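Local coordinates for transcriptional regulator (Pseudomonas aeruginosa, PDB 3E7Q), which probably binds operator DNA as a dimeric repressor of the TetR family, through an N-terminal helix-turn-helix domain, at residues B[20-25]-B[38-43]; B[136-141]-B[162-167]; B[144-149]-B[158-163]. All coordinates share one frame; numbering follows the deposited sequence.

Contact 1. Residues B[20-25]-B[38-43]; sequences IEATLA and RKICAE
Glu43 lies against Ala22 and Ala25 of helix 12-34, its contacts passing from the first alanine to the second along the chain. At the root, Glu43 CB is 3.5 Å from Ala22 O and also meets the Ala22 methyl, with the two CB atoms 3.8 Å apart. CG is still close to Ala22 O but has begun to touch the next small residue, lying 3.9 Å from Ala25 CB. A bend at chi2 (-62°) then folds the chain over the Ala25 methyl instead of letting it run straight on, so that CD and OE1 both rest there, Glu43 OE1 being 3.7 Å from Ala25 CB. The other carboxylate oxygen, OE2, forms a salt bridge with Arg29, a residue further along helix 12-34, which ties the tip of Glu43 to the helix its carbons already lean on.

The two helices belong to the three-helix DNA-binding domain of TetR-type regulators. Helix 37-44 is the first helix of the predicted helix-turn-helix, and it crosses helix 12-34 at 111° with the short axes only 7.8 Å apart. The small alanines at 22 and 25 are consistent with so close an approach.

Ile40 fills the other part of the interface. Its carbonyl oxygen touches the Ala22 methyl, 3.4 Å from Ala22 CB, while its own side chain lies across Thr23. The CG2 branch reaches Thr23 OG1 at 3.7 Å, and CD1 approaches the same hydroxyl. That contact is van der Waals packing; Thr23 OG1, set beside its own backbone N (chi1 -55°), hydrogen-bonds to Leu19 O. Leu61 of helix 58-82 also packs on Ile40, and Ala65 of that helix on Thr23.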
# COMPACT_ATOMS: atom_id res chain seq x y z
N ILE B 20 6.05 21.54 -8.30
CA ILE B 20 5.67 20.13 -8.15
C ILE B 20 6.73 19.46 -7.28
O ILE B 20 6.38 18.80 -6.30
CB ILE B 20 5.48 19.39 -9.57
CG1 ILE B 20 4.06 19.63 -10.13
CG2 ILE B 20 5.75 17.88 -9.47
CD1 ILE B 20 3.95 19.62 -11.63
N GLU B 21 8.01 19.67 -7.63
CA GLU B 21 9.14 19.15 -6.83
C GLU B 21 9.21 19.73 -5.37
O GLU B 21 9.56 19.00 -4.44
CB GLU B 21 10.49 19.37 -7.60
CG GLU B 21 11.76 18.77 -6.91
CD GLU B 21 13.13 19.07 -7.64
OE1 GLU B 21 13.66 20.21 -7.52
OE2 GLU B 21 13.69 18.14 -8.30
N ALA B 22 8.88 21.01 -5.17
CA ALA B 22 8.78 21.57 -3.80
C ALA B 22 7.63 20.92 -2.97
O ALA B 22 7.79 20.64 -1.75
CB ALA B 22 8.64 23.09 -3.83
N THR B 23 6.50 20.70 -3.63
CA THR B 23 5.34 20.03 -3.05
C THR B 23 5.72 18.61 -2.63
O THR B 23 5.41 18.19 -1.49
CB THR B 23 4.15 20.03 -4.05
OG1 THR B 23 3.89 21.38 -4.44
CG2 THR B 23 2.88 19.43 -3.48
N LEU B 24 6.41 17.86 -3.53
CA LEU B 24 6.81 16.50 -3.16
C LEU B 24 7.78 16.44 -1.95
O LEU B 24 7.72 15.49 -1.15
CB LEU B 24 7.40 15.75 -4.35
CG LEU B 24 6.46 15.53 -5.56
CD1 LEU B 24 7.31 15.19 -6.76
CD2 LEU B 24 5.37 14.48 -5.22
N ALA B 25 8.65 17.44 -1.83
CA ALA B 25 9.67 17.53 -0.77
C ALA B 25 9.03 17.91 0.51
O ALA B 25 9.34 17.35 1.56
CB ALA B 25 10.83 18.59 -1.13
N ARG B 38 2.94 27.75 2.49
CA ARG B 38 4.14 28.32 3.11
C ARG B 38 5.29 27.30 3.19
O ARG B 38 6.38 27.55 2.70
CB ARG B 38 3.83 28.95 4.52
CG ARG B 38 3.16 30.40 4.51
CD ARG B 38 3.47 31.35 5.74
NE ARG B 38 4.19 32.58 5.27
CZ ARG B 38 5.48 32.88 5.52
NH1 ARG B 38 6.23 32.12 6.32
NH2 ARG B 38 6.03 33.99 4.99
N LYS B 39 5.04 26.12 3.76
CA LYS B 39 6.05 25.07 3.80
C LYS B 39 6.48 24.52 2.42
O LYS B 39 7.60 23.97 2.29
CB LYS B 39 5.60 23.94 4.72
CG LYS B 39 5.55 24.32 6.20
CD LYS B 39 4.90 23.18 6.99
CE LYS B 39 5.15 23.29 8.51
NZ LYS B 39 4.42 22.21 9.30
N ILE B 40 5.62 24.70 1.40
CA ILE B 40 5.92 24.32 0.01
C ILE B 40 6.92 25.33 -0.55
O ILE B 40 7.95 24.95 -1.12
CB ILE B 40 4.62 24.23 -0.89
CG1 ILE B 40 3.83 22.94 -0.56
CG2 ILE B 40 4.96 24.22 -2.37
CD1 ILE B 40 2.39 22.94 -1.02
N CYS B 41 6.60 26.61 -0.36
CA CYS B 41 7.52 27.71 -0.72
C CYS B 41 8.89 27.60 -0.03
O CYS B 41 9.92 27.93 -0.63
CB CYS B 41 6.85 29.07 -0.43
SG CYS B 41 5.41 29.31 -1.54
N ALA B 42 8.89 27.07 1.20
CA ALA B 42 10.14 26.82 1.96
C ALA B 42 11.04 25.82 1.24
O ALA B 42 12.26 25.97 1.29
CB ALA B 42 9.85 26.35 3.39
N GLU B 43 10.44 24.84 0.56
CA GLU B 43 11.19 23.88 -0.25
C GLU B 43 11.62 24.53 -1.55
O GLU B 43 12.77 24.41 -1.91
CB GLU B 43 10.40 22.60 -0.48
CG GLU B 43 9.98 21.87 0.83
CD GLU B 43 11.16 21.38 1.72
OE1 GLU B 43 12.26 21.08 1.16
OE2 GLU B 43 10.99 21.29 2.96

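Contact 2. Residues B[136-141]-B[162-167]; sequences EYRALL and AAISLS
Ser167 is met by three side chains of 136-141: Tyr137, Arg138 and Leu141. With OG set beside its own backbone N (chi1 -56°), the serine turns its hydroxyl back along its helix and donates to Ala163 O at 2.9 Å. That carbonyl also accepts the helical bond from Ser167 N, and the two donors arrive from opposite faces of its plane. Its hydrogen bond made, the buried hydroxyl is otherwise surrounded by carbons of the other segment. Tyr137 offers it a ring edge, with Tyr137 CE2 3.4 Å from Ser167 OG, and Leu141 CD1 and Arg138 CG pack on the same oxygen.

Beyond CG, Arg138 runs alongside Ile164, both side chains pointing the same way, and Arg138 CD comes to 3.6 Å from Ile164 CG1. A bend at chi3 (-65°) turns the guanidinium so that NH1 stays near the isoleucine. Leu141 divides its branches: while CD1 faces the serine, CD2 meets Leu166 CD2 at 3.7 Å, the two leucines crossing at about a right angle. The methyl of Ala163 touches Leu141 CB and Arg138 O.

Ile192 of the second subunit also packs on Ile164. Small residues between two crossing helices, backed by a partner chain, fit the all-helical C-terminal dimerisation domain of TetR-family regulators.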
# COMPACT_ATOMS: atom_id res chain seq x y z
N GLU B 136 -6.86 4.27 -15.45
CA GLU B 136 -6.03 4.25 -16.64
C GLU B 136 -4.98 3.14 -16.54
O GLU B 136 -4.68 2.51 -17.53
CB GLU B 136 -5.35 5.60 -16.84
CG GLU B 136 -6.33 6.70 -17.14
CD GLU B 136 -7.23 6.44 -18.37
OE1 GLU B 136 -6.76 5.87 -19.39
OE2 GLU B 136 -8.44 6.82 -18.29
N TYR B 137 -4.45 2.93 -15.35
CA TYR B 137 -3.48 1.90 -15.08
C TYR B 137 -4.10 0.50 -15.37
O TYR B 137 -3.55 -0.34 -16.14
CB TYR B 137 -3.00 2.06 -13.63
CG TYR B 137 -1.94 1.07 -13.18
CD1 TYR B 137 -0.59 1.31 -13.40
CD2 TYR B 137 -2.30 -0.10 -12.55
CE1 TYR B 137 0.36 0.42 -12.98
CE2 TYR B 137 -1.36 -1.04 -12.17
CZ TYR B 137 -0.03 -0.78 -12.39
OH TYR B 137 0.89 -1.67 -11.95
N ARG B 138 -5.26 0.27 -14.78
CA ARG B 138 -6.04 -0.96 -15.05
C ARG B 138 -6.47 -1.13 -16.53
O ARG B 138 -6.49 -2.25 -17.01
CB ARG B 138 -7.26 -1.08 -14.12
CG ARG B 138 -6.91 -1.46 -12.69
CD ARG B 138 -8.12 -1.63 -11.82
NE ARG B 138 -8.82 -0.33 -11.67
CZ ARG B 138 -10.10 -0.11 -11.92
NH1 ARG B 138 -10.91 -1.06 -12.31
NH2 ARG B 138 -10.58 1.10 -11.77
N ALA B 139 -6.91 -0.06 -17.19
CA ALA B 139 -7.33 -0.11 -18.60
C ALA B 139 -6.15 -0.64 -19.43
O ALA B 139 -6.35 -1.46 -20.32
CB ALA B 139 -7.77 1.28 -19.14
N LEU B 140 -4.92 -0.18 -19.13
CA LEU B 140 -3.73 -0.68 -19.84
C LEU B 140 -3.56 -2.18 -19.70
O LEU B 140 -3.21 -2.89 -20.67
CB LEU B 140 -2.49 -0.04 -19.27
CG LEU B 140 -1.30 0.33 -20.11
CD1 LEU B 140 -1.72 1.27 -21.29
CD2 LEU B 140 -0.34 1.02 -19.19
N LEU B 141 -3.74 -2.65 -18.47
CA LEU B 141 -3.60 -4.06 -18.16
C LEU B 141 -4.80 -4.86 -18.69
O LEU B 141 -4.61 -5.99 -19.10
CB LEU B 141 -3.37 -4.32 -16.67
CG LEU B 141 -2.00 -3.96 -16.10
CD1 LEU B 141 -2.05 -3.92 -14.60
CD2 LEU B 141 -0.92 -4.97 -16.63
N ALA B 162 -9.52 -9.65 -13.57
CA ALA B 162 -8.13 -10.07 -13.73
C ALA B 162 -7.17 -8.89 -13.59
O ALA B 162 -6.12 -8.99 -12.96
CB ALA B 162 -7.95 -10.83 -15.07
N ALA B 163 -7.52 -7.76 -14.19
CA ALA B 163 -6.66 -6.57 -14.12
C ALA B 163 -6.61 -5.98 -12.67
O ALA B 163 -5.59 -5.53 -12.24
CB ALA B 163 -7.08 -5.54 -15.17
N ILE B 164 -7.70 -6.01 -11.94
CA ILE B 164 -7.68 -5.63 -10.56
C ILE B 164 -6.73 -6.56 -9.76
O ILE B 164 -5.98 -6.08 -8.92
CB ILE B 164 -9.12 -5.63 -9.91
CG1 ILE B 164 -9.93 -4.46 -10.44
CG2 ILE B 164 -9.02 -5.69 -8.31
CD1 ILE B 164 -11.46 -4.63 -10.37
N SER B 165 -6.70 -7.84 -10.07
CA SER B 165 -5.86 -8.79 -9.36
C SER B 165 -4.38 -8.52 -9.60
O SER B 165 -3.55 -8.48 -8.67
CB SER B 165 -6.21 -10.21 -9.81
OG SER B 165 -5.42 -11.20 -9.15
N LEU B 166 -4.04 -8.41 -10.87
CA LEU B 166 -2.70 -8.11 -11.24
C LEU B 166 -2.18 -6.71 -10.72
O LEU B 166 -1.04 -6.62 -10.26
CB LEU B 166 -2.54 -8.25 -12.78
CG LEU B 166 -1.09 -8.12 -13.30
CD1 LEU B 166 -0.11 -9.15 -12.60
CD2 LEU B 166 -1.05 -8.21 -14.84
N SER B 167 -2.99 -5.65 -10.84
CA SER B 167 -2.66 -4.36 -10.23
C SER B 167 -2.44 -4.46 -8.72
O SER B 167 -1.50 -3.89 -8.20
CB SER B 167 -3.76 -3.31 -10.48
OG SER B 167 -3.97 -3.21 -11.87

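Contact 3. Residues B[144-149]-B[158-163]; sequences VLRQLA and DAELAA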
# COMPACT_ATOMS: atom_id res chain seq x y z
N VAL B 144 -4.12 -5.74 -22.51
CA VAL B 144 -3.19 -6.84 -22.77
C VAL B 144 -3.70 -8.20 -22.23
O VAL B 144 -3.44 -9.22 -22.81
CB VAL B 144 -1.67 -6.47 -22.46
CG1 VAL B 144 -1.48 -5.72 -21.24
CG2 VAL B 144 -0.81 -7.74 -22.42
N LEU B 145 -4.48 -8.20 -21.15
CA LEU B 145 -5.09 -9.42 -20.63
C LEU B 145 -6.15 -9.94 -21.58
O LEU B 145 -6.32 -11.15 -21.68
CB LEU B 145 -5.64 -9.21 -19.25
CG LEU B 145 -4.55 -9.01 -18.20
CD1 LEU B 145 -5.19 -8.55 -16.92
CD2 LEU B 145 -3.77 -10.31 -18.05
N ARG B 146 -6.80 -9.03 -22.31
CA ARG B 146 -7.70 -9.39 -23.39
C ARG B 146 -7.03 -9.96 -24.58
O ARG B 146 -7.54 -10.90 -25.16
CB ARG B 146 -8.48 -8.21 -23.87
CG ARG B 146 -9.52 -7.86 -22.87
CD ARG B 146 -10.53 -6.94 -23.42
NE ARG B 146 -11.54 -6.85 -22.41
CZ ARG B 146 -12.23 -5.76 -22.15
NH1 ARG B 146 -11.99 -4.66 -22.86
NH2 ARG B 146 -13.12 -5.78 -21.16
N GLN B 147 -5.91 -9.38 -24.97
CA GLN B 147 -5.04 -9.98 -26.00
C GLN B 147 -4.63 -11.39 -25.58
O GLN B 147 -4.81 -12.33 -26.34
CB GLN B 147 -3.80 -9.10 -26.18
CG GLN B 147 -3.16 -9.24 -27.49
CD GLN B 147 -1.79 -8.58 -27.59
OE1 GLN B 147 -1.35 -7.86 -26.71
NE2 GLN B 147 -1.13 -8.83 -28.68
N LEU B 148 -4.16 -11.54 -24.35
CA LEU B 148 -3.85 -12.84 -23.78
C LEU B 148 -4.97 -13.85 -23.87
O LEU B 148 -4.73 -15.00 -24.27
CB LEU B 148 -3.40 -12.74 -22.32
CG LEU B 148 -2.66 -13.94 -21.68
CD1 LEU B 148 -1.34 -14.25 -22.40
CD2 LEU B 148 -2.39 -13.62 -20.21
N ALA B 149 -6.16 -13.42 -23.48
CA ALA B 149 -7.36 -14.23 -23.54
C ALA B 149 -7.72 -14.68 -24.97
O ALA B 149 -8.09 -15.85 -25.19
CB ALA B 149 -8.53 -13.46 -22.89
N ASP B 158 -13.15 -12.43 -17.52
CA ASP B 158 -13.39 -11.11 -16.96
C ASP B 158 -12.01 -10.54 -16.77
O ASP B 158 -11.39 -10.71 -15.72
CB ASP B 158 -14.22 -11.23 -15.68
CG ASP B 158 -14.56 -9.89 -15.03
OD1 ASP B 158 -14.10 -8.81 -15.41
OD2 ASP B 158 -15.30 -9.96 -14.04
N ALA B 159 -11.54 -9.92 -17.86
CA ALA B 159 -10.30 -9.22 -17.94
C ALA B 159 -10.26 -8.03 -17.00
O ALA B 159 -9.20 -7.69 -16.52
CB ALA B 159 -9.96 -8.81 -19.46
N GLU B 160 -11.42 -7.44 -16.67
CA GLU B 160 -11.50 -6.34 -15.69
C GLU B 160 -11.13 -6.78 -14.26
O GLU B 160 -10.31 -6.14 -13.57
CB GLU B 160 -12.91 -5.73 -15.70
CG GLU B 160 -13.34 -5.05 -17.02
CD GLU B 160 -14.83 -4.63 -17.02
OE1 GLU B 160 -15.34 -4.21 -15.94
OE2 GLU B 160 -15.52 -4.71 -18.09
N LEU B 161 -11.69 -7.92 -13.84
CA LEU B 161 -11.38 -8.47 -12.56
C LEU B 161 -9.98 -8.99 -12.48
O LEU B 161 -9.31 -8.73 -11.47
CB LEU B 161 -12.41 -9.52 -12.16
CG LEU B 161 -12.47 -9.88 -10.67
CD1 LEU B 161 -12.99 -8.70 -9.79
CD2 LEU B 161 -13.27 -11.13 -10.54
N ALA B 162 -9.52 -9.65 -13.57
CA ALA B 162 -8.13 -10.07 -13.73
C ALA B 162 -7.17 -8.89 -13.59
O ALA B 162 -6.12 -8.99 -12.96
CB ALA B 162 -7.95 -10.83 -15.07
N ALA B 163 -7.52 -7.76 -14.19
CA ALA B 163 -6.66 -6.57 -14.12
C ALA B 163 -6.61 -5.98 -12.67
O ALA B 163 -5.59 -5.53 -12.24
CB ALA B 163 -7.08 -5.54 -15.17
O HOH W 1 -13.78 -8.04 -19.47
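Leu145 and Arg146, neighbours on helix 124-152, meet the start of helix 159-179 in different ways. Leu145 CD1 reaches the Ala162-Ala163 backbone, where it comes to 3.7 Å from Ala163 N, and it is 4.0 Å from the CB atoms of both Ala162 and Ala163. Nearer its root, Leu145 CB faces Ala159 CB at 4.3 Å. Trp196 of helix 186-204 also packs on this leucine.

Arg146 passes the Ala159 methyl from another direction, roughly at a right angle to that of Leu145. Its first torsion (chi1 -74°) sets Arg146 CG 3.6 Å from Ala159 CB, and the extended chain beyond carries the guanidinium onward past the alanine. There it crosses Glu160 obliquely, the guanidinium and carboxylate planes 73° apart. Glu160 OE2 lies near the guanidinium plane, at its edge, but Arg146 NH2 is 4.0 Å away, too far for a salt bridge. A water held in the guanidinium plane accepts from Arg146 NH2 at 2.9 Å and, weakly, from Ala159 N.

Asp158 provides the N-cap of helix 159-179: its OD1 accepts from Leu161 N at 3.0 Å, from above the carboxylate plane.

The chemistry is therefore split between an apolar side, built on Leu145 and the alanines, and a polar margin. There the arginine is bridged to the helix start through water, weakly on the Ala159 side, and its attraction to Glu160, beyond salt-bridge distance, is probably modest.

Overall arrangement
Contacts 2 and 3 are adjacent parts of one helix-helix interface, 124-152 with 159-179. Their centres lie 8 Å apart, and they share Ala162 and Ala163 in sequence, although only Ala163 touches the partner segment in both. Contact 3 lies nearer the connection between the helices, contact 2 further from it on both, and each has a residue packed on the second subunit. Contact 1 lies on the opposite side of the chain's centre: its centre is 32 Å from that of contact 2 and 40 Å from that of contact 3, with nearest atoms about 17 and 24 Å away. The predicted DNA-binding end thus lies well apart from the C-terminal helices, although helix 58-82 touches residues of both contact 1 and segment 136-141.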